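Local coordinates for geranylgeranyl pyrophosphate synthase (Geoglobus acetivorans, PDB 5JFQ), which catalyses the stepwise addition of three isopentenyl diphosphate units to dimethylallyl diphosphate, giving geranylgeranyl diphosphate and lesser amounts of farnesyl diphosphate, at residues Ala69-His77 with Leu179-Leu190. Sequence-based numbering, arbitrary orientation.
Sequences AAIAIETVH and LIGISASIPAVL
Two near-antiparallel helices of the all-helical prenyltransferase fold meet here, with Ile-73 of 69-77 as a knob in a hole formed by Leu-179, Ile-182, Ser-183 and Ile-186. The segment axes approach to 10.2 Å at 159°. In Ile-73, CG1 lies beside the backbone N (chi1 -69°) and extends CD1 onto the backbone of the opposite helix, 3.5 Å from Ser-183 N and 3.7 Å from Ile-182 CG2. Its CG2 meets Ser-183 OG and, at 3.8 Å, Leu-179 CD1, the side chains of Ile-73 and Leu-179 running alongside in opposite senses. Both methyls of Leu-179 lie against Val-76 CG1, and CD2 also rests 3.8 Å from CB of His-77, which probably helps bind isopentenyl diphosphate, as in related enzymes. Shortening Leu-179 to an alanine is likely to open a gap beside Ile-73 and Val-76 and remove the methyl that lies against His-77 CB. The Ser-183 hydroxyl, though beside Ile-73 CG2, is satisfied within its own helix: OG donates to Leu-179 O at 2.5 Å, in the carbonyl plane. At the far end, Ala-69 CB touches Ile-186 CD1 and Leu-190 CD1, each at 3.5 Å. Helix 105-123 packs on Val-76 and Ile-186, helix 195-221 brings Trp-202 against Ile-182, and helix 47-58 places Arg-48 against His-77, Leu-179 and Ser-183.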
loop_
_atom_site.group_PDB
_atom_site.type_symbol
_atom_site.label_atom_id
_atom_site.label_comp_id
_atom_site.label_asym_id
_atom_site.label_seq_id
_atom_site.Cartn_x
_atom_site.Cartn_y
_atom_site.Cartn_z
ATOM N N ALA B 69 -12.443 2.717 -11.903
ATOM C CA ALA B 69 -12.478 1.527 -11.064
ATOM C C ALA B 69 -11.892 0.310 -11.772
ATOM O O ALA B 69 -11.308 -0.569 -11.122
ATOM C CB ALA B 69 -13.905 1.240 -10.640
ATOM N N ALA B 70 -12.040 0.217 -13.090
ATOM C CA ALA B 70 -11.392 -0.887 -13.782
ATOM C C ALA B 70 -9.877 -0.731 -13.725
ATOM O O ALA B 70 -9.156 -1.674 -13.384
ATOM C CB ALA B 70 -11.882 -0.977 -15.226
ATOM N N ILE B 71 -9.376 0.460 -14.038
ATOM C CA ILE B 71 -7.939 0.668 -13.950
ATOM C C ILE B 71 -7.470 0.523 -12.507
ATOM O O ILE B 71 -6.381 -0.008 -12.253
ATOM C CB ILE B 71 -7.579 2.039 -14.558
ATOM C CG1 ILE B 71 -7.995 2.063 -16.028
ATOM C CG2 ILE B 71 -6.088 2.351 -14.421
ATOM C CD1 ILE B 71 -7.551 0.825 -16.799
ATOM N N ALA B 72 -8.288 0.942 -11.535
ATOM C CA ALA B 72 -7.824 0.898 -10.151
ATOM C C ALA B 72 -7.644 -0.532 -9.677
ATOM O O ALA B 72 -6.650 -0.854 -9.021
ATOM C CB ALA B 72 -8.787 1.638 -9.226
ATOM N N ILE B 73 -8.596 -1.397 -9.997
ATOM C CA ILE B 73 -8.497 -2.784 -9.577
ATOM C C ILE B 73 -7.336 -3.483 -10.280
ATOM O O ILE B 73 -6.602 -4.262 -9.657
ATOM C CB ILE B 73 -9.841 -3.480 -9.816
ATOM C CG1 ILE B 73 -10.853 -2.901 -8.832
ATOM C CG2 ILE B 73 -9.691 -4.994 -9.697
ATOM C CD1 ILE B 73 -12.094 -3.707 -8.706
ATOM N N GLU B 74 -7.124 -3.203 -11.570
ATOM C CA GLU B 74 -5.967 -3.784 -12.248
ATOM C C GLU B 74 -4.676 -3.314 -11.605
ATOM O O GLU B 74 -3.707 -4.077 -11.497
ATOM C CB GLU B 74 -5.956 -3.426 -13.733
ATOM C CG GLU B 74 -4.756 -3.994 -14.502
ATOM C CD GLU B 74 -4.822 -5.504 -14.706
ATOM O OE1 GLU B 74 -5.836 -6.116 -14.338
ATOM O OE2 GLU B 74 -3.855 -6.084 -15.235
ATOM N N THR B 75 -4.657 -2.060 -11.159
ATOM C CA THR B 75 -3.493 -1.528 -10.467
ATOM C C THR B 75 -3.245 -2.277 -9.161
ATOM O O THR B 75 -2.103 -2.650 -8.858
ATOM C CB THR B 75 -3.699 -0.030 -10.236
ATOM O OG1 THR B 75 -4.156 0.563 -11.457
ATOM C CG2 THR B 75 -2.406 0.649 -9.792
ATOM N N VAL B 76 -4.305 -2.523 -8.386
ATOM C CA VAL B 76 -4.179 -3.374 -7.205
ATOM C C VAL B 76 -3.612 -4.731 -7.593
ATOM O O VAL B 76 -2.675 -5.235 -6.958
ATOM C CB VAL B 76 -5.531 -3.531 -6.484
ATOM C CG1 VAL B 76 -5.433 -4.667 -5.447
ATOM C CG2 VAL B 76 -5.929 -2.229 -5.816
ATOM N N HIS B 77 -4.147 -5.313 -8.640
ATOM C CA HIS B 77 -3.682 -6.595 -9.044
ATOM C C HIS B 77 -2.221 -6.559 -9.332
ATOM O O HIS B 77 -1.518 -7.428 -8.924
ATOM C CB HIS B 77 -4.466 -7.122 -10.228
ATOM C CG HIS B 77 -4.079 -8.503 -10.648
ATOM N ND1 HIS B 77 -4.135 -9.580 -9.801
ATOM C CD2 HIS B 77 -3.610 -8.974 -11.819
ATOM C CE1 HIS B 77 -3.722 -10.654 -10.434
ATOM N NE2 HIS B 77 -3.400 -10.312 -11.659
ATOM N N LEU B 179 -10.721 -9.834 -4.898
ATOM C CA LEU B 179 -10.383 -8.874 -5.942
ATOM C C LEU B 179 -11.172 -9.155 -7.210
ATOM O O LEU B 179 -11.461 -8.234 -7.980
ATOM C CB LEU B 179 -8.885 -8.856 -6.243
ATOM C CG LEU B 179 -8.458 -7.639 -7.065
ATOM C CD1 LEU B 179 -8.808 -6.377 -6.321
ATOM C CD2 LEU B 179 -6.985 -7.654 -7.391
ATOM N N ILE B 180 -11.555 -10.410 -7.436
ATOM C CA ILE B 180 -12.407 -10.671 -8.584
ATOM C C ILE B 180 -13.849 -10.343 -8.251
ATOM O O ILE B 180 -14.589 -9.874 -9.115
ATOM C CB ILE B 180 -12.246 -12.117 -9.063
ATOM C CG1 ILE B 180 -10.761 -12.395 -9.317
ATOM C CG2 ILE B 180 -13.054 -12.318 -10.331
ATOM C CD1 ILE B 180 -10.452 -13.755 -9.911
ATOM N N GLY B 181 -14.263 -10.551 -7.001
ATOM C CA GLY B 181 -15.601 -10.139 -6.593
ATOM C C GLY B 181 -15.836 -8.641 -6.726
ATOM O O GLY B 181 -16.880 -8.199 -7.220
ATOM N N ILE B 182 -14.871 -7.831 -6.280
ATOM C CA ILE B 182 -15.089 -6.391 -6.312
ATOM C C ILE B 182 -14.978 -5.862 -7.732
ATOM O O ILE B 182 -15.598 -4.842 -8.059
ATOM C CB ILE B 182 -14.135 -5.657 -5.354
ATOM C CG1 ILE B 182 -14.468 -4.164 -5.354
ATOM C CG2 ILE B 182 -12.696 -5.881 -5.757
ATOM C CD1 ILE B 182 -13.932 -3.408 -4.189
ATOM N N SER B 183 -14.211 -6.541 -8.597
ATOM C CA SER B 183 -14.248 -6.244 -10.031
ATOM C C SER B 183 -15.682 -6.161 -10.546
ATOM O O SER B 183 -16.071 -5.184 -11.196
ATOM C CB SER B 183 -13.479 -7.305 -10.818
ATOM O OG SER B 183 -12.190 -7.512 -10.285
ATOM N N ALA B 184 -16.479 -7.191 -10.263
ATOM C CA ALA B 184 -17.883 -7.207 -10.657
ATOM C C ALA B 184 -18.740 -6.382 -9.710
ATOM O O ALA B 184 -19.706 -5.737 -10.139
ATOM C CB ALA B 184 -18.395 -8.651 -10.707
ATOM N N SER B 185 -18.394 -6.392 -8.427
ATOM C CA SER B 185 -19.188 -5.674 -7.446
ATOM C C SER B 185 -19.152 -4.178 -7.695
ATOM O O SER B 185 -20.179 -3.507 -7.573
ATOM C CB SER B 185 -18.678 -5.978 -6.042
ATOM O OG SER B 185 -19.736 -6.362 -5.195
ATOM N N ILE B 186 -17.993 -3.633 -8.058
ATOM C CA ILE B 186 -17.778 -2.198 -7.868
ATOM C C ILE B 186 -18.690 -1.334 -8.739
ATOM O O ILE B 186 -19.084 -0.253 -8.275
ATOM C CB ILE B 186 -16.292 -1.815 -8.032
ATOM C CG1 ILE B 186 -16.032 -0.457 -7.361
ATOM C CG2 ILE B 186 -15.819 -1.828 -9.482
ATOM C CD1 ILE B 186 -14.587 0.030 -7.461
ATOM N N PRO B 187 -19.093 -1.731 -9.960
ATOM C CA PRO B 187 -20.059 -0.877 -10.677
ATOM C C PRO B 187 -21.405 -0.795 -9.972
ATOM O O PRO B 187 -22.062 0.257 -10.018
ATOM C CB PRO B 187 -20.172 -1.539 -12.062
ATOM C CG PRO B 187 -18.973 -2.399 -12.194
ATOM C CD PRO B 187 -18.699 -2.885 -10.793
ATOM N N ALA B 188 -21.832 -1.873 -9.310
ATOM C CA ALA B 188 -23.031 -1.800 -8.485
ATOM C C ALA B 188 -22.849 -0.826 -7.339
ATOM O O ALA B 188 -23.812 -0.176 -6.913
ATOM C CB ALA B 188 -23.388 -3.179 -7.940
ATOM N N VAL B 189 -21.631 -0.718 -6.819
ATOM C CA VAL B 189 -21.386 0.247 -5.761
ATOM C C VAL B 189 -21.337 1.649 -6.334
ATOM O O VAL B 189 -21.942 2.577 -5.786
ATOM C CB VAL B 189 -20.092 -0.087 -5.010
ATOM C CG1 VAL B 189 -19.907 0.882 -3.851
ATOM C CG2 VAL B 189 -20.133 -1.514 -4.527
ATOM N N LEU B 190 -20.623 1.817 -7.452
ATOM C CA LEU B 190 -20.397 3.148 -8.004
ATOM C C LEU B 190 -21.701 3.801 -8.459
ATOM O O LEU B 190 -21.878 5.013 -8.314
ATOM C CB LEU B 190 -19.394 3.071 -9.156
ATOM C CG LEU B 190 -17.928 3.015 -8.704
ATOM C CD1 LEU B 190 -16.942 2.802 -9.851
ATOM C CD2 LEU B 190 -17.594 4.281 -7.940
#